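Long-range contacts in diaminopimelate decarboxylase (Phaeodactylum tricornutum, PDB 7JPJ), which probably catalyses the pyridoxal-phosphate-dependent decarboxylation of diaminopimelate, the final step of lysine biosynthesis, as a dimer: residues 43-51 with 252-263; 217-228 with 262-272. All blocks are in the same frame, centred on the assembly; numbering follows the deposited sequence.

Contact 1. Residues 43-51 with 252-263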
loop_
_atom_site.group_PDB
_atom_site.type_symbol
_atom_site.label_atom_id
_atom_site.label_comp_id
_atom_site.label_asym_id
_atom_site.label_seq_id
_atom_site.Cartn_x
_atom_site.Cartn_y
_atom_site.Cartn_z
ATOM N N ALA A 43 -23.165 -19.062 5.385
ATOM C CA ALA A 43 -23.843 -17.968 6.070
ATOM C C ALA A 43 -24.391 -16.942 5.088
ATOM O O ALA A 43 -25.435 -16.333 5.347
ATOM C CB ALA A 43 -22.894 -17.299 7.062
ATOM N N CYS A 44 -23.709 -16.732 3.960
ATOM C CA CYS A 44 -24.193 -15.769 2.977
ATOM C C CYS A 44 -25.292 -16.362 2.106
ATOM O O CYS A 44 -26.272 -15.679 1.792
ATOM C CB CYS A 44 -23.037 -15.268 2.114
ATOM S SG CYS A 44 -21.809 -14.299 3.015
ATOM N N LEU A 45 -25.150 -17.629 1.707
ATOM C CA LEU A 45 -26.197 -18.298 0.945
ATOM C C LEU A 45 -27.480 -18.479 1.746
ATOM O O LEU A 45 -28.520 -18.796 1.156
ATOM C CB LEU A 45 -25.700 -19.657 0.452
ATOM C CG LEU A 45 -24.648 -19.612 -0.656
ATOM C CD1 LEU A 45 -23.905 -20.935 -0.744
ATOM C CD2 LEU A 45 -25.287 -19.258 -1.984
ATOM N N ALA A 46 -27.433 -18.286 3.066
ATOM C CA ALA A 46 -28.604 -18.357 3.927
ATOM C C ALA A 46 -29.187 -16.980 4.229
ATOM O O ALA A 46 -29.976 -16.839 5.169
ATOM C CB ALA A 46 -28.254 -19.082 5.225
ATOM N N PHE A 47 -28.808 -15.967 3.454
ATOM C CA PHE A 47 -29.305 -14.616 3.676
ATOM C C PHE A 47 -30.812 -14.571 3.439
ATOM O O PHE A 47 -31.292 -15.101 2.426
ATOM C CB PHE A 47 -28.592 -13.635 2.744
ATOM C CG PHE A 47 -28.695 -12.198 3.171
ATOM C CD1 PHE A 47 -29.792 -11.431 2.812
ATOM C CD2 PHE A 47 -27.687 -11.610 3.918
ATOM C CE1 PHE A 47 -29.888 -10.106 3.200
ATOM C CE2 PHE A 47 -27.775 -10.285 4.307
ATOM C CZ PHE A 47 -28.878 -9.533 3.947
ATOM N N PRO A 48 -31.586 -13.966 4.338
ATOM C CA PRO A 48 -33.040 -13.901 4.138
ATOM C C PRO A 48 -33.395 -13.114 2.883
ATOM O O PRO A 48 -32.941 -11.984 2.687
ATOM C CB PRO A 48 -33.541 -13.202 5.407
ATOM C CG PRO A 48 -32.448 -13.403 6.413
ATOM C CD PRO A 48 -31.177 -13.395 5.631
ATOM N N ASN A 49 -34.213 -13.724 2.027
ATOM C CA ASN A 49 -34.645 -13.101 0.784
ATOM C C ASN A 49 -36.121 -13.391 0.561
ATOM O O ASN A 49 -36.650 -14.399 1.036
ATOM C CB ASN A 49 -33.824 -13.590 -0.420
ATOM C CG ASN A 49 -34.004 -15.067 -0.693
ATOM O OD1 ASN A 49 -34.645 -15.451 -1.668
ATOM N ND2 ASN A 49 -33.430 -15.904 0.164
ATOM N N ALA A 50 -36.783 -12.496 -0.171
ATOM C CA ALA A 50 -38.212 -12.631 -0.418
ATOM C C ALA A 50 -38.503 -13.423 -1.689
ATOM O O ALA A 50 -39.301 -14.366 -1.666
ATOM C CB ALA A 50 -38.868 -11.250 -0.494
ATOM N N TYR A 51 -37.856 -13.065 -2.800
ATOM C CA TYR A 51 -38.169 -13.652 -4.098
ATOM C C TYR A 51 -36.915 -14.107 -4.836
ATOM O O TYR A 51 -36.907 -14.166 -6.070
ATOM C CB TYR A 51 -38.962 -12.665 -4.954
ATOM C CG TYR A 51 -40.112 -12.025 -4.213
ATOM C CD1 TYR A 51 -41.256 -12.752 -3.914
ATOM C CD2 TYR A 51 -40.054 -10.698 -3.808
ATOM C CE1 TYR A 51 -42.310 -12.178 -3.232
ATOM C CE2 TYR A 51 -41.107 -10.112 -3.126
ATOM C CZ TYR A 51 -42.232 -10.860 -2.842
ATOM O OH TYR A 51 -43.286 -10.296 -2.163
ATOM N N LEU A 252 -26.364 -11.841 9.759
ATOM C CA LEU A 252 -27.069 -11.766 8.482
ATOM C C LEU A 252 -28.536 -12.156 8.617
ATOM O O LEU A 252 -29.370 -11.699 7.826
ATOM C CB LEU A 252 -26.378 -12.653 7.448
ATOM C CG LEU A 252 -24.941 -12.261 7.107
ATOM C CD1 LEU A 252 -24.430 -13.068 5.923
ATOM C CD2 LEU A 252 -24.853 -10.771 6.826
ATOM N N GLN A 253 -28.874 -12.992 9.600
ATOM C CA GLN A 253 -30.273 -13.354 9.796
ATOM C C GLN A 253 -31.061 -12.206 10.415
ATOM O O GLN A 253 -32.238 -12.008 10.088
ATOM C CB GLN A 253 -30.375 -14.607 10.665
ATOM C CG GLN A 253 -29.712 -15.836 10.066
ATOM C CD GLN A 253 -30.360 -16.271 8.765
ATOM O OE1 GLN A 253 -31.567 -16.112 8.571
ATOM N NE2 GLN A 253 -29.558 -16.828 7.864
ATOM N N LYS A 254 -30.432 -11.432 11.302
ATOM C CA LYS A 254 -31.147 -10.362 11.989
ATOM C C LYS A 254 -31.367 -9.154 11.087
ATOM O O LYS A 254 -32.441 -8.545 11.121
ATOM C CB LYS A 254 -30.393 -9.956 13.257
ATOM C CG LYS A 254 -30.522 -10.967 14.377
ATOM C CD LYS A 254 -29.709 -10.581 15.596
ATOM C CE LYS A 254 -29.979 -11.551 16.738
ATOM N NZ LYS A 254 -29.995 -12.959 16.247
ATOM N N ILE A 255 -30.368 -8.784 10.283
ATOM C CA ILE A 255 -30.545 -7.657 9.373
ATOM C C ILE A 255 -31.196 -8.079 8.064
ATOM O O ILE A 255 -31.693 -7.224 7.321
ATOM C CB ILE A 255 -29.210 -6.955 9.075
ATOM C CG1 ILE A 255 -28.323 -7.843 8.204
ATOM C CG2 ILE A 255 -28.502 -6.575 10.372
ATOM C CD1 ILE A 255 -27.297 -7.083 7.402
ATOM N N GLY A 256 -31.216 -9.375 7.766
ATOM C CA GLY A 256 -31.758 -9.861 6.516
ATOM C C GLY A 256 -33.271 -9.851 6.438
ATOM O O GLY A 256 -33.833 -9.561 5.380
ATOM N N LYS A 257 -33.947 -10.171 7.541
ATOM C CA LYS A 257 -35.405 -10.261 7.537
ATOM C C LYS A 257 -36.066 -8.900 7.309
ATOM O O LYS A 257 -37.017 -8.819 6.521
ATOM C CB LYS A 257 -35.908 -10.906 8.833
ATOM C CG LYS A 257 -36.979 -11.974 8.616
ATOM C CD LYS A 257 -36.370 -13.275 8.089
ATOM C CE LYS A 257 -37.362 -14.062 7.235
ATOM N NZ LYS A 257 -36.720 -15.233 6.571
ATOM N N PRO A 258 -35.624 -7.816 7.963
ATOM C CA PRO A 258 -36.174 -6.496 7.605
ATOM C C PRO A 258 -35.876 -6.093 6.170
ATOM O O PRO A 258 -36.678 -5.376 5.556
ATOM C CB PRO A 258 -35.502 -5.550 8.610
ATOM C CG PRO A 258 -35.130 -6.416 9.750
ATOM C CD PRO A 258 -34.745 -7.724 9.144
ATOM N N VAL A 259 -34.741 -6.525 5.619
ATOM C CA VAL A 259 -34.454 -6.278 4.209
ATOM C C VAL A 259 -35.417 -7.061 3.326
ATOM O O VAL A 259 -35.997 -6.519 2.378
ATOM C CB VAL A 259 -32.990 -6.628 3.892
ATOM C CG1 VAL A 259 -32.776 -6.675 2.388
ATOM C CG2 VAL A 259 -32.057 -5.617 4.531
ATOM N N ALA A 260 -35.593 -8.351 3.622
ATOM C CA ALA A 260 -36.531 -9.168 2.859
ATOM C C ALA A 260 -37.953 -8.635 2.964
ATOM O O ALA A 260 -38.731 -8.750 2.010
ATOM C CB ALA A 260 -36.470 -10.618 3.333
ATOM N N ASP A 261 -38.312 -8.049 4.109
ATOM C CA ASP A 261 -39.634 -7.446 4.233
ATOM C C ASP A 261 -39.753 -6.184 3.390
ATOM O O ASP A 261 -40.827 -5.910 2.841
ATOM C CB ASP A 261 -39.944 -7.144 5.700
ATOM C CG ASP A 261 -40.276 -8.397 6.497
ATOM O OD1 ASP A 261 -41.015 -9.260 5.974
ATOM O OD2 ASP A 261 -39.797 -8.520 7.645
ATOM N N ALA A 262 -38.670 -5.409 3.269
ATOM C CA ALA A 262 -38.691 -4.249 2.383
ATOM C C ALA A 262 -38.891 -4.664 0.932
ATOM O O ALA A 262 -39.438 -3.894 0.136
ATOM C CB ALA A 262 -37.401 -3.447 2.538
ATOM N N PHE A 263 -38.453 -5.872 0.570
ATOM C CA PHE A 263 -38.758 -6.405 -0.753
ATOM C C PHE A 263 -40.225 -6.789 -0.864
ATOM O O PHE A 263 -40.842 -6.611 -1.920
ATOM C CB PHE A 263 -37.875 -7.612 -1.050
ATOM C CG PHE A 263 -36.585 -7.264 -1.716
ATOM C CD1 PHE A 263 -35.554 -6.688 -0.995
ATOM C CD2 PHE A 263 -36.398 -7.518 -3.063
ATOM C CE1 PHE A 263 -34.361 -6.369 -1.605
ATOM C CE2 PHE A 263 -35.208 -7.201 -3.680
ATOM C CZ PHE A 263 -34.189 -6.623 -2.950
#

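Contact 2. Residues 217-228 with 262-272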
loop_
_atom_site.group_PDB
_atom_site.type_symbol
_atom_site.label_atom_id
_atom_site.label_comp_id
_atom_site.label_asym_id
_atom_site.label_seq_id
_atom_site.Cartn_x
_atom_site.Cartn_y
_atom_site.Cartn_z
ATOM N N ALA A 217 -32.416 -0.593 2.208
ATOM C CA ALA A 217 -33.178 -1.284 1.173
ATOM C C ALA A 217 -34.324 -0.422 0.657
ATOM O O ALA A 217 -34.540 -0.324 -0.556
ATOM C CB ALA A 217 -33.705 -2.616 1.709
ATOM N N THR A 218 -35.072 0.210 1.564
ATOM C CA THR A 218 -36.225 1.006 1.151
ATOM C C THR A 218 -35.816 2.124 0.201
ATOM O O THR A 218 -36.494 2.375 -0.802
ATOM C CB THR A 218 -36.934 1.581 2.378
ATOM O OG1 THR A 218 -37.543 0.518 3.123
ATOM C CG2 THR A 218 -38.005 2.583 1.960
ATOM N N LYS A 219 -34.698 2.793 0.488
ATOM C CA LYS A 219 -34.284 3.921 -0.340
ATOM C C LYS A 219 -33.819 3.460 -1.717
ATOM O O LYS A 219 -34.147 4.086 -2.731
ATOM C CB LYS A 219 -33.185 4.714 0.370
ATOM C CG LYS A 219 -32.637 5.870 -0.446
ATOM C CD LYS A 219 -32.550 7.135 0.392
ATOM C CE LYS A 219 -32.696 8.376 -0.477
ATOM N NZ LYS A 219 -33.961 9.115 -0.189
ATOM N N SER A 220 -33.058 2.366 -1.775
ATOM C CA SER A 220 -32.580 1.869 -3.059
ATOM C C SER A 220 -33.714 1.305 -3.903
ATOM O O SER A 220 -33.684 1.417 -5.135
ATOM C CB SER A 220 -31.506 0.807 -2.840
ATOM O OG SER A 220 -30.536 1.271 -1.919
ATOM N N LEU A 221 -34.716 0.696 -3.263
ATOM C CA LEU A 221 -35.838 0.130 -4.005
ATOM C C LEU A 221 -36.677 1.210 -4.676
ATOM O O LEU A 221 -37.336 0.938 -5.687
ATOM C CB LEU A 221 -36.713 -0.715 -3.074
ATOM C CG LEU A 221 -36.170 -2.092 -2.670
ATOM C CD1 LEU A 221 -36.916 -2.643 -1.470
ATOM C CD2 LEU A 221 -36.236 -3.073 -3.831
ATOM N N SER A 222 -36.666 2.433 -4.140
ATOM C CA SER A 222 -37.449 3.508 -4.744
ATOM C C SER A 222 -36.941 3.858 -6.134
ATOM O O SER A 222 -37.706 4.354 -6.968
ATOM C CB SER A 222 -37.433 4.745 -3.849
ATOM O OG SER A 222 -36.113 5.222 -3.658
ATOM N N PHE A 223 -35.658 3.607 -6.405
ATOM C CA PHE A 223 -35.127 3.801 -7.746
ATOM C C PHE A 223 -35.537 2.689 -8.701
ATOM O O PHE A 223 -35.468 2.882 -9.920
ATOM C CB PHE A 223 -33.603 3.917 -7.689
ATOM C CG PHE A 223 -33.126 5.106 -6.908
ATOM C CD1 PHE A 223 -33.274 6.385 -7.415
ATOM C CD2 PHE A 223 -32.544 4.948 -5.662
ATOM C CE1 PHE A 223 -32.849 7.480 -6.701
ATOM C CE2 PHE A 223 -32.114 6.042 -4.942
ATOM C CZ PHE A 223 -32.267 7.310 -5.463
ATOM N N CYS A 224 -35.969 1.536 -8.181
ATOM C CA CYS A 224 -36.437 0.461 -9.047
ATOM C C CYS A 224 -37.812 0.744 -9.638
ATOM O O CYS A 224 -38.181 0.119 -10.638
ATOM C CB CYS A 224 -36.465 -0.864 -8.287
ATOM S SG CYS A 224 -34.846 -1.431 -7.721
ATOM N N LYS A 225 -38.579 1.659 -9.050
ATOM C CA LYS A 225 -39.859 2.039 -9.629
ATOM C C LYS A 225 -39.723 3.116 -10.698
ATOM O O LYS A 225 -40.702 3.403 -11.394
ATOM C CB LYS A 225 -40.828 2.506 -8.532
ATOM C CG LYS A 225 -40.700 3.967 -8.151
ATOM C CD LYS A 225 -41.659 4.334 -7.026
ATOM C CE LYS A 225 -43.110 4.154 -7.447
ATOM N NZ LYS A 225 -44.051 4.479 -6.336
ATOM N N VAL A 226 -38.537 3.709 -10.846
ATOM C CA VAL A 226 -38.310 4.646 -11.941
ATOM C C VAL A 226 -38.206 3.897 -13.264
ATOM O O VAL A 226 -38.744 4.336 -14.288
ATOM C CB VAL A 226 -37.054 5.494 -11.664
ATOM C CG1 VAL A 226 -36.627 6.257 -12.912
ATOM C CG2 VAL A 226 -37.309 6.447 -10.504
ATOM N N PHE A 227 -37.527 2.753 -13.264
ATOM C CA PHE A 227 -37.407 1.915 -14.452
ATOM C C PHE A 227 -38.202 0.632 -14.253
ATOM O O PHE A 227 -37.740 -0.284 -13.553
ATOM C CB PHE A 227 -35.936 1.605 -14.739
ATOM C CG PHE A 227 -35.061 2.821 -14.744
ATOM C CD1 PHE A 227 -35.036 3.667 -15.843
ATOM C CD2 PHE A 227 -34.279 3.134 -13.643
ATOM C CE1 PHE A 227 -34.240 4.796 -15.853
ATOM C CE2 PHE A 227 -33.478 4.264 -13.646
ATOM C CZ PHE A 227 -33.460 5.096 -14.754
ATOM N N PRO A 228 -39.399 0.514 -14.835
ATOM C CA PRO A 228 -40.239 -0.667 -14.570
ATOM C C PRO A 228 -39.649 -1.971 -15.080
ATOM O O PRO A 228 -40.116 -3.040 -14.669
ATOM C CB PRO A 228 -41.554 -0.336 -15.289
ATOM C CG PRO A 228 -41.519 1.154 -15.517
ATOM C CD PRO A 228 -40.077 1.492 -15.702
ATOM N N ALA A 262 -38.670 -5.409 3.269
ATOM C CA ALA A 262 -38.691 -4.249 2.383
ATOM C C ALA A 262 -38.891 -4.664 0.932
ATOM O O ALA A 262 -39.438 -3.894 0.136
ATOM C CB ALA A 262 -37.401 -3.447 2.538
ATOM N N PHE A 263 -38.453 -5.872 0.570
ATOM C CA PHE A 263 -38.758 -6.405 -0.753
ATOM C C PHE A 263 -40.225 -6.789 -0.864
ATOM O O PHE A 263 -40.842 -6.611 -1.920
ATOM C CB PHE A 263 -37.875 -7.612 -1.050
ATOM C CG PHE A 263 -36.585 -7.264 -1.716
ATOM C CD1 PHE A 263 -35.554 -6.688 -0.995
ATOM C CD2 PHE A 263 -36.398 -7.518 -3.063
ATOM C CE1 PHE A 263 -34.361 -6.369 -1.605
ATOM C CE2 PHE A 263 -35.208 -7.201 -3.680
ATOM C CZ PHE A 263 -34.189 -6.623 -2.950
ATOM N N LYS A 264 -40.798 -7.330 0.213
ATOM C CA LYS A 264 -42.213 -7.682 0.197
ATOM C C LYS A 264 -43.089 -6.438 0.128
ATOM O O LYS A 264 -44.127 -6.442 -0.543
ATOM C CB LYS A 264 -42.565 -8.514 1.431
ATOM C CG LYS A 264 -41.874 -9.866 1.506
ATOM C CD LYS A 264 -42.610 -10.794 2.463
ATOM C CE LYS A 264 -41.815 -12.062 2.738
ATOM N NZ LYS A 264 -40.599 -11.780 3.551
ATOM N N LYS A 265 -42.692 -5.364 0.818
ATOM C CA LYS A 265 -43.471 -4.133 0.765
ATOM C C LYS A 265 -43.429 -3.512 -0.624
ATOM O O LYS A 265 -44.399 -2.868 -1.041
ATOM C CB LYS A 265 -42.967 -3.136 1.812
ATOM C CG LYS A 265 -43.928 -1.978 2.081
ATOM C CD LYS A 265 -43.385 -1.016 3.136
ATOM C CE LYS A 265 -43.824 -1.412 4.544
ATOM N NZ LYS A 265 -42.735 -2.064 5.335
ATOM N N PHE A 266 -42.324 -3.694 -1.347
ATOM C CA PHE A 266 -42.252 -3.218 -2.724
ATOM C C PHE A 266 -43.211 -3.994 -3.616
ATOM O O PHE A 266 -43.937 -3.407 -4.427
ATOM C CB PHE A 266 -40.817 -3.329 -3.241
ATOM C CG PHE A 266 -40.588 -2.627 -4.549
ATOM C CD1 PHE A 266 -40.370 -1.260 -4.586
ATOM C CD2 PHE A 266 -40.592 -3.333 -5.740
ATOM C CE1 PHE A 266 -40.159 -0.608 -5.790
ATOM C CE2 PHE A 266 -40.381 -2.691 -6.947
ATOM C CZ PHE A 266 -40.165 -1.324 -6.971
ATOM N N ALA A 267 -43.234 -5.321 -3.472
ATOM C CA ALA A 267 -44.155 -6.142 -4.247
ATOM C C ALA A 267 -45.608 -5.912 -3.855
ATOM O O ALA A 267 -46.506 -6.204 -4.650
ATOM C CB ALA A 267 -43.801 -7.620 -4.090
ATOM N N GLU A 268 -45.863 -5.403 -2.650
ATOM C CA GLU A 268 -47.231 -5.074 -2.271
ATOM C C GLU A 268 -47.649 -3.706 -2.793
ATOM O O GLU A 268 -48.826 -3.504 -3.113
ATOM C CB GLU A 268 -47.389 -5.144 -0.749
ATOM C CG GLU A 268 -47.938 -6.479 -0.250
ATOM C CD GLU A 268 -47.313 -6.941 1.063
ATOM O OE1 GLU A 268 -47.179 -6.116 1.994
ATOM O OE2 GLU A 268 -46.970 -8.141 1.167
ATOM N N LYS A 269 -46.713 -2.762 -2.896
ATOM C CA LYS A 269 -47.022 -1.439 -3.426
ATOM C C LYS A 269 -46.824 -1.333 -4.933
ATOM O O LYS A 269 -47.462 -0.484 -5.566
ATOM C CB LYS A 269 -46.164 -0.371 -2.732
ATOM C CG LYS A 269 -46.730 0.190 -1.422
ATOM C CD LYS A 269 -47.445 1.521 -1.651
ATOM C CE LYS A 269 -48.482 1.812 -0.571
ATOM N NZ LYS A 269 -49.671 2.562 -1.081
ATOM N N GLU A 270 -45.966 -2.169 -5.526
ATOM C CA GLU A 270 -45.675 -2.102 -6.952
ATOM C C GLU A 270 -46.059 -3.350 -7.733
ATOM O O GLU A 270 -46.139 -3.280 -8.965
ATOM C CB GLU A 270 -44.181 -1.827 -7.186
ATOM C CG GLU A 270 -43.630 -0.661 -6.385
ATOM C CD GLU A 270 -44.227 0.665 -6.801
ATOM O OE1 GLU A 270 -44.358 1.561 -5.938
ATOM O OE2 GLU A 270 -44.566 0.813 -7.994
ATOM N N GLY A 271 -46.289 -4.480 -7.069
ATOM C CA GLY A 271 -46.661 -5.696 -7.767
ATOM C C GLY A 271 -45.530 -6.402 -8.473
ATOM O O GLY A 271 -45.787 -7.252 -9.330
ATOM N N ARG A 272 -44.282 -6.083 -8.142
ATOM C CA ARG A 272 -43.117 -6.681 -8.780
ATOM C C ARG A 272 -42.269 -7.384 -7.730
ATOM O O ARG A 272 -41.903 -6.784 -6.716
ATOM C CB ARG A 272 -42.289 -5.621 -9.512
ATOM C CG ARG A 272 -42.945 -5.085 -10.775
ATOM C CD ARG A 272 -42.476 -3.671 -11.087
ATOM N NE ARG A 272 -41.021 -3.557 -11.060
ATOM C CZ ARG A 272 -40.364 -2.403 -11.030
ATOM N NH1 ARG A 272 -41.034 -1.258 -11.019
ATOM N NH2 ARG A 272 -39.038 -2.393 -11.007
#

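Contact 1. Residues 43-51 with 252-263
Phe47 meets Leu252 with its side chain crossing the leucine's at about a right angle. CE2 of Phe47 packs 3.9 Å from CD2 of Leu252, O of Leu252 lies over one face toward the ring's rim, and CE1 of Phe47 approaches CA of Gly256 obliquely at 3.8 Å. The ring gets there because CG of Phe47 stands anti to the backbone N (chi1 -162°), which carries it in beside the helix, where Met276 of strand 275-278 also touches it. Pro48 lies on the helix backbone itself. CD of Pro48 is 3.3 Å from O of Leu252, and CB of Pro48 is 3.5 Å from C of Gly256. A beta carbon built on Gly256 would overlap Pro48 CD, so the glycine lets the proline ring rest directly on the helix. Further along, CB of Ala50 packs 3.8 Å from CB of Phe263, and CB of Ala260 against O of Pro48 and C of Asn49.

Gln253, bent at chi2, supplies the polar link: NE2 donates to O of Ala46 over 2.7 Å at 145°, from above the carbonyl plane. ND2 of Asn49 bonds to O of Phe47 in the carbonyl plane, so the amide spans Pro48. In this TIM-barrel domain, residues 43-51 lead from helix 34-45 toward strand 53-58, and helix 252-270 precedes strand 275-278, which pairs with 53-58; the contact therefore lies over the seam where the barrel closes. One hydrogen bond, through the exposed Gln253, against a run of apolar contacts implies that attachment rests mainly on the fit of Phe47 and Pro48 to the helix surface.

Contact 2. Residues 217-228 with 262-272
Helices 217-222 and 262-270 run in roughly the same direction, their short-segment axes 9.8 Å apart and crossing at -37°. The backbones are nearest at Thr218 and Ala262, whose CA atoms are 5.9 Å apart, and spread toward Pro228 and Arg272. Ala217 and Ala262 meet CB to CB at the close end. CD2 of Leu221 makes a CH-pi contact over the Phe263 face, 4.2 Å from the ring centroid and 12° off its normal. This packing joins successive outer helices of the TIM barrel: strand 232-234 lies between them in the chain, and its Met233 touches both Cys224 and Phe263. Phe266 puts CZ 4.0 Å from CB of Cys224, and CG of Glu270 covers one ring face. Arg272 lays its guanidinium between CE2 of Phe266 and O of Pro228, on opposite faces. In its own plane, NH2 of Arg272 donates to O of Cys224 over 2.7 Å at 160°, with a weak second bond from NH1; NH2 is also hydrogen-bonded to O of Val230. An alanine here would remove that guanidinium and is likely to leave the Cys224 carbonyl without these donors. NZ of Lys225 forms a salt bridge with OE1 of Glu270, on the carboxylate's syn side.

From the N terminus, the chain leaves helix 34-45 through residues 43-51, passes along most of the barrel strands, and comes back at 252-263 to close contact 1, a loop with 200 residues between its ends. Residues 217-228 fall inside that loop, but their partner 262-272 runs beyond it, so the two contacts cross rather than nest; contact 2 spans just 33 residues. Helix 252-270 serves both, sharing Ala262 and Phe263, and the contact centres are 15 Å apart. Their edges also touch: OH of Tyr51 packs 3.3 Å from CB of Ala267. The helix thereby ties the approach to strand 53-58 to helix 210-222 on the barrel's outside.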